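Local coordinates for ethanolamine utilization protein EutJ (Carboxydothermus hydrogenoformans Z-2901, PDB 3H1Q) that binds ATP through a fold of the actin-like ATPase superfamily and probably serves ethanolamine utilization, at residues 134-139 / 261-266; 142-147 / 151-156; 161-166 / 222-227. One frame throughout, in Å; residues are numbered along the deposited sequence.

Contact 1. Residues 134-139 / 261-266; sequences RALGIN and LLVTPL. With ATP (adenosine-5'-triphosphate), chain C.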
loop_
_atom_site.group_PDB
_atom_site.type_symbol
_atom_site.label_atom_id
_atom_site.label_comp_id
_atom_site.label_asym_id
_atom_site.label_seq_id
_atom_site.Cartn_x
_atom_site.Cartn_y
_atom_site.Cartn_z
ATOM N N ARG A 134 3.851 10.820 4.109
ATOM C CA ARG A 134 5.214 10.983 4.618
ATOM C C ARG A 134 6.212 10.379 3.673
ATOM O O ARG A 134 7.247 10.996 3.402
ATOM C CB ARG A 134 5.381 10.340 5.997
ATOM C CG ARG A 134 6.714 10.670 6.623
ATOM C CD ARG A 134 6.826 10.083 8.008
ATOM N NE ARG A 134 8.082 10.446 8.679
ATOM C CZ ARG A 134 8.390 10.104 9.934
ATOM N NH1 ARG A 134 7.550 9.386 10.672
ATOM N NH2 ARG A 134 9.550 10.477 10.461
ATOM N N ALA A 135 5.883 9.178 3.181
ATOM C CA ALA A 135 6.699 8.455 2.188
ATOM C C ALA A 135 6.921 9.263 0.901
ATOM O O ALA A 135 8.049 9.450 0.489
ATOM C CB ALA A 135 6.110 7.078 1.888
ATOM N N LEU A 136 5.857 9.764 0.285
ATOM C CA LEU A 136 6.008 10.715 -0.808
ATOM C C LEU A 136 6.748 11.961 -0.336
ATOM O O LEU A 136 7.402 12.632 -1.125
ATOM C CB LEU A 136 4.668 11.131 -1.356
ATOM C CG LEU A 136 3.650 10.036 -1.642
ATOM C CD1 LEU A 136 2.257 10.619 -1.702
ATOM C CD2 LEU A 136 3.952 9.280 -2.918
ATOM N N GLY A 137 6.681 12.274 0.948
ATOM C CA GLY A 137 7.320 13.484 1.423
ATOM C C GLY A 137 6.608 14.681 0.825
ATOM O O GLY A 137 7.225 15.708 0.569
ATOM N N ILE A 138 5.306 14.534 0.587
ATOM C CA ILE A 138 4.489 15.596 0.048
ATOM C C ILE A 138 3.706 16.178 1.211
ATOM O O ILE A 138 2.984 15.442 1.873
ATOM C CB ILE A 138 3.532 15.031 -0.998
ATOM N N ASN A 139 3.862 17.483 1.475
ATOM C CA ASN A 139 2.977 18.241 2.423
ATOM C C ASN A 139 1.562 18.609 1.918
ATOM O O ASN A 139 0.548 18.348 2.597
ATOM C CB ASN A 139 3.672 19.507 2.960
ATOM C CG ASN A 139 4.706 19.185 4.017
ATOM O OD1 ASN A 139 4.759 18.053 4.501
ATOM N ND2 ASN A 139 5.539 20.167 4.378
ATOM N N LEU A 261 2.599 -0.215 -4.702
ATOM C CA LEU A 261 2.287 -1.078 -3.545
ATOM C C LEU A 261 3.092 -0.834 -2.281
ATOM O O LEU A 261 2.617 -1.137 -1.193
ATOM C CB LEU A 261 2.446 -2.551 -3.918
ATOM C CG LEU A 261 1.853 -3.661 -3.028
ATOM C CD1 LEU A 261 1.503 -4.879 -3.882
ATOM C CD2 LEU A 261 2.728 -4.071 -1.802
ATOM N N LEU A 262 4.292 -0.295 -2.423
ATOM C CA LEU A 262 5.214 -0.158 -1.321
ATOM C C LEU A 262 5.163 1.180 -0.610
ATOM O O LEU A 262 5.813 1.389 0.435
ATOM C CB LEU A 262 6.629 -0.433 -1.814
ATOM C CG LEU A 262 6.816 -1.918 -2.074
ATOM C CD1 LEU A 262 8.122 -2.181 -2.805
ATOM C CD2 LEU A 262 6.759 -2.637 -0.722
ATOM N N VAL A 263 4.401 2.109 -1.151
ATOM C CA VAL A 263 4.575 3.469 -0.623
ATOM C C VAL A 263 4.113 3.568 0.828
ATOM O O VAL A 263 4.864 4.079 1.657
ATOM C CB VAL A 263 3.987 4.610 -1.536
ATOM C CG1 VAL A 263 4.256 5.990 -0.932
ATOM C CG2 VAL A 263 4.569 4.505 -2.939
ATOM N N THR A 264 2.913 3.057 1.130
ATOM C CA THR A 264 2.367 3.164 2.482
ATOM C C THR A 264 3.215 2.350 3.437
ATOM O O THR A 264 3.671 2.889 4.450
ATOM C CB THR A 264 0.866 2.732 2.593
ATOM O OG1 THR A 264 0.087 3.421 1.604
ATOM C CG2 THR A 264 0.297 3.069 3.984
ATOM N N PRO A 265 3.438 1.055 3.117
ATOM C CA PRO A 265 4.290 0.252 3.985
ATOM C C PRO A 265 5.583 0.991 4.396
ATOM O O PRO A 265 5.877 1.094 5.601
ATOM C CB PRO A 265 4.574 -0.970 3.135
ATOM C CG PRO A 265 3.350 -1.113 2.289
ATOM C CD PRO A 265 2.908 0.267 1.987
ATOM N N LEU A 266 6.310 1.556 3.431
ATOM C CA LEU A 266 7.531 2.267 3.745
ATOM C C LEU A 266 7.213 3.426 4.641
ATOM O O LEU A 266 8.022 3.786 5.495
ATOM C CB LEU A 266 8.226 2.780 2.489
ATOM C CG LEU A 266 9.352 3.813 2.709
ATOM C CD1 LEU A 266 10.602 3.218 3.353
ATOM C CD2 LEU A 266 9.717 4.483 1.390
HETATM P PG ATP C . -3.213 -1.322 1.345
HETATM O O1G ATP C . -1.808 -1.880 1.176
HETATM O O2G ATP C . -3.627 -0.376 0.251
HETATM O O3G ATP C . -3.452 -0.673 2.703
HETATM P PB ATP C . -3.770 -3.874 0.349
HETATM O O1B ATP C . -4.866 -4.866 0.158
HETATM O O2B ATP C . -2.487 -4.413 0.921
HETATM O O3B ATP C . -4.234 -2.559 1.144
HETATM P PA ATP C . -2.167 -2.976 -1.970
HETATM O O1A ATP C . -1.019 -3.774 -1.423
HETATM O O2A ATP C . -2.030 -1.477 -2.037
HETATM O O3A ATP C . -3.522 -3.226 -1.114
HETATM O "O5'" ATP C . -2.625 -3.590 -3.379
HETATM C "C5'" ATP C . -3.049 -4.925 -3.593
HETATM C "C4'" ATP C . -3.574 -4.913 -5.013
HETATM O "O4'" ATP C . -2.527 -4.497 -5.894
HETATM C "C3'" ATP C . -3.977 -6.296 -5.467
HETATM O "O3'" ATP C . -5.249 -6.265 -6.125
HETATM C "C2'" ATP C . -2.963 -6.675 -6.512
HETATM O "O2'" ATP C . -3.544 -7.470 -7.538
HETATM C "C1'" ATP C . -2.457 -5.344 -7.039
HETATM N N9 ATP C . -1.135 -5.656 -7.682
HETATM C C8 ATP C . -0.005 -6.113 -7.100
HETATM N N7 ATP C . 0.969 -6.370 -8.016
HETATM C C5 ATP C . 0.471 -6.092 -9.233
HETATM C C6 ATP C . 0.952 -6.125 -10.642
HETATM N N6 ATP C . 2.208 -6.516 -10.957
HETATM N N1 ATP C . 0.091 -5.742 -11.621
HETATM C C2 ATP C . -1.168 -5.340 -11.370
HETATM N N3 ATP C . -1.669 -5.272 -10.118
HETATM C C4 ATP C . -0.919 -5.631 -9.017
#

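Contact 2. Residues 142-147 / 151-156; sequences IVVDIG and TGIAVI. With ATP (adenosine-5'-triphosphate), chain C.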
loop_
_atom_site.group_PDB
_atom_site.type_symbol
_atom_site.label_atom_id
_atom_site.label_comp_id
_atom_site.label_asym_id
_atom_site.label_seq_id
_atom_site.Cartn_x
_atom_site.Cartn_y
_atom_site.Cartn_z
ATOM N N ILE A 142 -3.025 15.542 -2.937
ATOM C CA ILE A 142 -4.072 14.594 -2.735
ATOM C C ILE A 142 -3.489 13.217 -2.893
ATOM O O ILE A 142 -2.696 12.987 -3.822
ATOM C CB ILE A 142 -5.163 14.822 -3.731
ATOM C CG1 ILE A 142 -5.919 16.086 -3.309
ATOM C CG2 ILE A 142 -6.073 13.587 -3.840
ATOM C CD1 ILE A 142 -7.033 16.512 -4.236
ATOM N N VAL A 143 -3.851 12.312 -1.979
ATOM C CA VAL A 143 -3.338 10.955 -2.021
ATOM C C VAL A 143 -4.457 9.974 -2.274
ATOM O O VAL A 143 -5.492 10.017 -1.652
ATOM C CB VAL A 143 -2.561 10.570 -0.738
ATOM C CG1 VAL A 143 -1.956 9.167 -0.889
ATOM C CG2 VAL A 143 -1.470 11.597 -0.415
ATOM N N VAL A 144 -4.233 9.073 -3.196
ATOM C CA VAL A 144 -5.262 8.168 -3.592
ATOM C C VAL A 144 -4.660 6.771 -3.454
ATOM O O VAL A 144 -4.099 6.200 -4.398
ATOM C CB VAL A 144 -5.731 8.489 -5.040
ATOM C CG1 VAL A 144 -6.794 7.512 -5.504
ATOM C CG2 VAL A 144 -6.239 9.920 -5.127
ATOM N N ASP A 145 -4.738 6.235 -2.247
ATOM C CA ASP A 145 -4.247 4.901 -1.989
ATOM C C ASP A 145 -5.242 3.960 -2.626
ATOM O O ASP A 145 -6.354 3.836 -2.159
ATOM C CB ASP A 145 -4.168 4.673 -0.480
ATOM C CG ASP A 145 -3.295 3.471 -0.094
ATOM O OD1 ASP A 145 -3.128 2.531 -0.918
ATOM O OD2 ASP A 145 -2.778 3.467 1.058
ATOM N N ILE A 146 -4.882 3.319 -3.717
ATOM C CA ILE A 146 -5.831 2.407 -4.320
ATOM C C ILE A 146 -5.405 1.015 -3.922
ATOM O O ILE A 146 -4.646 0.384 -4.657
ATOM C CB ILE A 146 -5.904 2.553 -5.875
ATOM C CG1 ILE A 146 -6.222 4.007 -6.276
ATOM C CG2 ILE A 146 -6.901 1.549 -6.473
ATOM C CD1 ILE A 146 -6.638 4.197 -7.700
ATOM N N GLY A 147 -5.873 0.551 -2.755
ATOM C CA GLY A 147 -5.575 -0.792 -2.246
ATOM C C GLY A 147 -6.184 -1.906 -3.074
ATOM O O GLY A 147 -6.562 -1.694 -4.203
ATOM N N THR A 151 -10.245 1.598 -2.036
ATOM C CA THR A 151 -9.483 2.809 -2.285
ATOM C C THR A 151 -9.712 3.708 -1.094
ATOM O O THR A 151 -10.605 3.457 -0.317
ATOM C CB THR A 151 -9.987 3.506 -3.542
ATOM O OG1 THR A 151 -10.160 2.533 -4.591
ATOM C CG2 THR A 151 -9.010 4.630 -3.981
ATOM N N GLY A 152 -8.926 4.760 -0.952
ATOM C CA GLY A 152 -8.977 5.552 0.251
ATOM C C GLY A 152 -8.415 6.926 0.018
ATOM O O GLY A 152 -7.234 7.193 0.274
ATOM N N ILE A 153 -9.281 7.808 -0.460
ATOM C CA ILE A 153 -8.909 9.186 -0.777
ATOM C C ILE A 153 -8.538 9.968 0.479
ATOM O O ILE A 153 -8.971 9.625 1.581
ATOM C CB ILE A 153 -10.059 9.914 -1.509
ATOM C CG1 ILE A 153 -10.884 8.941 -2.378
ATOM C CG2 ILE A 153 -9.520 11.078 -2.318
ATOM C CD1 ILE A 153 -10.146 8.324 -3.530
ATOM N N ALA A 154 -7.743 11.019 0.313
ATOM C CA ALA A 154 -7.303 11.819 1.443
ATOM C C ALA A 154 -6.657 13.105 0.965
ATOM O O ALA A 154 -6.100 13.153 -0.134
ATOM C CB ALA A 154 -6.336 11.023 2.314
ATOM N N VAL A 155 -6.731 14.136 1.804
ATOM C CA VAL A 155 -6.291 15.473 1.455
ATOM C C VAL A 155 -5.390 16.050 2.521
ATOM O O VAL A 155 -5.813 16.288 3.645
ATOM C CB VAL A 155 -7.489 16.426 1.285
ATOM C CG1 VAL A 155 -7.010 17.874 1.092
ATOM C CG2 VAL A 155 -8.358 15.988 0.116
ATOM N N ILE A 156 -4.141 16.290 2.161
ATOM C CA ILE A 156 -3.205 16.934 3.072
ATOM C C ILE A 156 -2.847 18.306 2.544
ATOM O O ILE A 156 -2.749 18.504 1.338
ATOM C CB ILE A 156 -1.949 16.080 3.265
HETATM P PG ATP C . -3.213 -1.322 1.345
HETATM O O1G ATP C . -1.808 -1.880 1.176
HETATM O O2G ATP C . -3.627 -0.376 0.251
HETATM O O3G ATP C . -3.452 -0.673 2.703
HETATM P PB ATP C . -3.770 -3.874 0.349
HETATM O O1B ATP C . -4.866 -4.866 0.158
HETATM O O2B ATP C . -2.487 -4.413 0.921
HETATM O O3B ATP C . -4.234 -2.559 1.144
HETATM P PA ATP C . -2.167 -2.976 -1.970
HETATM O O1A ATP C . -1.019 -3.774 -1.423
HETATM O O2A ATP C . -2.030 -1.477 -2.037
HETATM O O3A ATP C . -3.522 -3.226 -1.114
HETATM O "O5'" ATP C . -2.625 -3.590 -3.379
HETATM C "C5'" ATP C . -3.049 -4.925 -3.593
HETATM C "C4'" ATP C . -3.574 -4.913 -5.013
HETATM O "O4'" ATP C . -2.527 -4.497 -5.894
HETATM C "C3'" ATP C . -3.977 -6.296 -5.467
HETATM O "O3'" ATP C . -5.249 -6.265 -6.125
HETATM C "C2'" ATP C . -2.963 -6.675 -6.512
HETATM O "O2'" ATP C . -3.544 -7.470 -7.538
HETATM C "C1'" ATP C . -2.457 -5.344 -7.039
HETATM N N9 ATP C . -1.135 -5.656 -7.682
HETATM C C8 ATP C . -0.005 -6.113 -7.100
HETATM N N7 ATP C . 0.969 -6.370 -8.016
HETATM C C5 ATP C . 0.471 -6.092 -9.233
HETATM C C6 ATP C . 0.952 -6.125 -10.642
HETATM N N6 ATP C . 2.208 -6.516 -10.957
HETATM N N1 ATP C . 0.091 -5.742 -11.621
HETATM C C2 ATP C . -1.168 -5.340 -11.370
HETATM N N3 ATP C . -1.669 -5.272 -10.118
HETATM C C4 ATP C . -0.919 -5.631 -9.017
#

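Contact 3. Residues 161-166 / 222-227; sequences ITATFD and KNYDQT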
loop_
_atom_site.group_PDB
_atom_site.type_symbol
_atom_site.label_atom_id
_atom_site.label_comp_id
_atom_site.label_asym_id
_atom_site.label_seq_id
_atom_site.Cartn_x
_atom_site.Cartn_y
_atom_site.Cartn_z
ATOM N N ILE A 161 -3.660 16.112 7.579
ATOM C CA ILE A 161 -4.729 15.391 6.897
ATOM C C ILE A 161 -6.030 16.176 7.016
ATOM O O ILE A 161 -6.927 15.806 7.764
ATOM C CB ILE A 161 -4.879 13.979 7.473
ATOM N N THR A 162 -6.132 17.275 6.267
ATOM C CA THR A 162 -7.254 18.232 6.414
ATOM C C THR A 162 -8.626 17.701 5.946
ATOM O O THR A 162 -9.644 18.363 6.152
ATOM C CB THR A 162 -6.949 19.627 5.760
ATOM O OG1 THR A 162 -6.925 19.508 4.336
ATOM C CG2 THR A 162 -5.617 20.186 6.241
ATOM N N ALA A 163 -8.648 16.518 5.332
ATOM C CA ALA A 163 -9.893 15.873 4.916
ATOM C C ALA A 163 -9.598 14.467 4.409
ATOM O O ALA A 163 -8.551 14.251 3.796
ATOM C CB ALA A 163 -10.583 16.688 3.835
ATOM N N THR A 164 -10.528 13.529 4.640
ATOM C CA THR A 164 -10.309 12.101 4.362
ATOM C C THR A 164 -11.581 11.384 3.961
ATOM O O THR A 164 -12.667 11.777 4.362
ATOM C CB THR A 164 -9.781 11.371 5.612
ATOM O OG1 THR A 164 -8.843 12.207 6.308
ATOM C CG2 THR A 164 -9.127 10.010 5.243
ATOM N N PHE A 165 -11.431 10.313 3.188
ATOM C CA PHE A 165 -12.548 9.567 2.619
ATOM C C PHE A 165 -12.090 8.138 2.358
ATOM O O PHE A 165 -10.980 7.772 2.750
ATOM C CB PHE A 165 -13.011 10.252 1.325
ATOM C CG PHE A 165 -13.256 11.726 1.501
ATOM C CD1 PHE A 165 -14.534 12.202 1.805
ATOM C CD2 PHE A 165 -12.191 12.638 1.439
ATOM C CE1 PHE A 165 -14.760 13.571 2.015
ATOM C CE2 PHE A 165 -12.400 14.005 1.659
ATOM C CZ PHE A 165 -13.688 14.475 1.939
ATOM N N ASP A 166 -12.934 7.328 1.721
ATOM C CA ASP A 166 -12.577 5.961 1.330
ATOM C C ASP A 166 -13.804 5.323 0.748
ATOM O O ASP A 166 -14.906 5.623 1.178
ATOM C CB ASP A 166 -12.012 5.137 2.510
ATOM C CG ASP A 166 -13.019 4.950 3.667
ATOM O OD1 ASP A 166 -13.888 4.046 3.566
ATOM O OD2 ASP A 166 -12.920 5.667 4.701
ATOM N N LYS A 222 -14.076 17.568 -6.290
ATOM C CA LYS A 222 -15.059 18.572 -6.763
ATOM C C LYS A 222 -15.463 19.525 -5.636
ATOM O O LYS A 222 -16.379 20.336 -5.794
ATOM C CB LYS A 222 -16.311 17.858 -7.299
ATOM C CG LYS A 222 -17.368 18.733 -7.956
ATOM C CD LYS A 222 -18.783 18.251 -7.615
ATOM C CE LYS A 222 -19.513 19.192 -6.651
ATOM N NZ LYS A 222 -20.140 20.364 -7.344
ATOM N N ASN A 223 -14.801 19.404 -4.488
ATOM C CA ASN A 223 -15.012 20.314 -3.365
ATOM C C ASN A 223 -13.694 20.890 -2.832
ATOM O O ASN A 223 -13.700 21.825 -2.014
ATOM C CB ASN A 223 -15.827 19.636 -2.252
ATOM C CG ASN A 223 -17.336 19.799 -2.447
ATOM O OD1 ASN A 223 -17.908 19.338 -3.441
ATOM N ND2 ASN A 223 -17.986 20.462 -1.490
ATOM N N TYR A 224 -12.575 20.349 -3.326
ATOM C CA TYR A 224 -11.244 20.745 -2.860
ATOM C C TYR A 224 -10.329 21.341 -3.910
ATOM O O TYR A 224 -10.376 20.998 -5.095
ATOM C CB TYR A 224 -10.546 19.582 -2.178
ATOM C CG TYR A 224 -11.245 19.140 -0.924
ATOM C CD1 TYR A 224 -10.971 19.755 0.303
ATOM C CD2 TYR A 224 -12.188 18.107 -0.961
ATOM C CE1 TYR A 224 -11.612 19.342 1.467
ATOM C CE2 TYR A 224 -12.843 17.690 0.194
ATOM C CZ TYR A 224 -12.546 18.308 1.408
ATOM O OH TYR A 224 -13.193 17.903 2.557
ATOM N N ASP A 225 -9.489 22.241 -3.416
ATOM C CA ASP A 225 -8.502 22.977 -4.184
ATOM C C ASP A 225 -7.908 22.204 -5.374
ATOM O O ASP A 225 -7.407 21.082 -5.221
ATOM C CB ASP A 225 -7.407 23.421 -3.219
ATOM C CG ASP A 225 -6.379 24.276 -3.869
ATOM O OD1 ASP A 225 -6.524 24.577 -5.073
ATOM O OD2 ASP A 225 -5.421 24.653 -3.172
ATOM N N GLN A 226 -7.958 22.820 -6.553
ATOM C CA GLN A 226 -7.440 22.197 -7.771
ATOM C C GLN A 226 -5.940 22.403 -7.993
ATOM O O GLN A 226 -5.327 21.682 -8.794
ATOM C CB GLN A 226 -8.219 22.667 -8.995
ATOM C CG GLN A 226 -9.670 22.206 -9.032
ATOM C CD GLN A 226 -9.796 20.707 -8.948
ATOM O OE1 GLN A 226 -10.448 20.174 -8.042
ATOM N NE2 GLN A 226 -9.153 20.007 -9.884
ATOM N N THR A 227 -5.354 23.378 -7.291
ATOM C CA THR A 227 -3.897 23.530 -7.237
ATOM C C THR A 227 -3.284 22.202 -6.799
ATOM O O THR A 227 -2.203 21.831 -7.262
ATOM C CB THR A 227 -3.459 24.627 -6.239
ATOM O OG1 THR A 227 -4.303 25.762 -6.388
ATOM C CG2 THR A 227 -2.031 25.074 -6.489
#

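Contact 1. Residues 134-139 / 261-266
Ala135 and Val263 meet at the centre of an apolar contact between the end of helix 128-136 and helix 263-269. CB of Ala135 points toward the second helix and lies 3.5 Å from CG1 of Val263. CG1 of Val263 is also touched by Leu136, whose CD2 lies 3.9 Å away, the two side chains crossing at about a right angle. Val263 offers this one branch to both residues because CG1 stands opposite its backbone N (chi1 -178°). CD2 of Leu266 adds a looser touch, 4.5 Å from Ala135 CB. Val233 of strand 230-233 packs on both Leu136 and Val263.

Polar groups contribute little across the interface, where no hydrogen bond forms. CB of Ala135 does approach the carbonyl O of Val263 (3.3 Å), while Thr264, which points away from helix 128-136, gives its OG1 to a hydrogen bond with Asp145 OD2.

On the nucleotide side, Leu261 belongs to the ATP pocket and brings its CG to 3.3 Å from O1A of the alpha-phosphate. Between these two segments the contact is therefore apolar packing, with no directional bond: a small alanine admits close backbone approach, and methyl groups fill the seam.

Contact 2. Residues 142-147 / 151-156
With OG1 anti to the carbonyl carbon (chi1 -46°), Thr151 puts CG2 anti to its backbone N, alongside Ile146, while Ile146 places CG1 anti to its own carbonyl carbon and so reaches Thr151 CG2 at 3.7 Å. The two side chains run side by side in the same direction, and OG1 of Thr151, on the other branch, is bonded to the carbonyl O of Thr169. On the same face of the sheet Val144 CG1 packs 4.0 Å from Ile153 CD1, and Ile142 CG1 meets Val155 CG2 at 4.2 Å.

The backbones run antiparallel, at 171° between their directions. Val143 N donates to Ala154 O over 3.0 Å in a nearly straight bond (166° at the hydrogen). At the ATP end Gly152 N makes a weak bond to Asp145 O, and CA of Thr151 adds a C-H contact to the same oxygen.

Asp145 faces the other side, where OD2 has Thr264 OG1 as its hydrogen-bond partner, while OD1 only comes near the gamma-phosphate, 3.2 Å from O2G of ATP. Gly147 follows, its CA 3.2 Å from O2G of ATP; a side chain there would probably crowd that oxygen. A buried beta hairpin whose glycine-rich turn, with ATP-binding Gly148, comes up to the phosphates is the phosphate-2 motif of the actin-like ATPase fold.

Contact 3. Residues 161-166 / 222-227
The Phe165 ring receives the hydroxyl of Tyr224 at its edge and in its plane, with Tyr224 OH 3.5 Å from Phe165 CZ. The tyrosine ring is itself approached obliquely by two groups, the CB of Ala163 and the CZ of Phe165. The two aromatic side chains come from opposite directions, and their carbons meet where Phe165 CZ lies 3.8 Å from Tyr224 CE2. The CB of each points toward the other segment, and with CG anti to the carbonyl carbon (chi1 -51° in Phe165, -64° in Tyr224) the ring ends meet.

Ala163 supplies the second half of the contact. Its CB, directed toward the 222-227 loop, lies 3.5 Å from Tyr224 CZ and 3.1 Å from Tyr224 OH, so the outer end of the phenol is met by one methyl and one ring edge. An alanine in place of Tyr224 would take away the ring and hydroxyl that meet Ala163 and Phe165, and would probably leave a gap between the edge strand and the loop.

Away from the aromatic pair, each segment has its own local order. Thr162 and Ala163 both face Val155, a classic beta bulge in strand 160-164, and Phe165 packs on Ile153 of strand 151-157. In the loop, OD1 of Asp225 accepts from Thr227 N, 2.8 Å away and above the carboxylate plane, which makes an Asx turn. The same oxygen takes Thr227 OG1 on its syn lone pair, also at 2.8 Å, so two bonds grip it and fix the carboxylate against the turn.

Across the segments no hydrogen bond is found. Edge strand 160-164, with the residue that follows it, and the loop after helix 199-220 therefore meet at the surface through a single tyrosine, by van der Waals contact of carbon and hydroxyl.

How the contacts relate
Contact 2 is the buried core element, contact 1 is partly buried, and contact 3 lies at the surface, away from the nucleotide. Contacts 1 and 2 both touch ATP and are joined by a side-chain hydrogen bond and by packing of Leu136 on Val143. Contacts 2 and 3 share one sheet: strand 151-157 pairs with strand 160-164 through probable bonds from Val155 N to Ala163 O and from Phe165 N to Ile153 O. Chemistry follows place. Backbone pairing joins the segments of contact 2, methyl packing those of contact 1, and a tyrosine set against a methyl and a ring edge those of contact 3. Along the chain, contacts 2 and 3 both nest within the loop closed by contact 1.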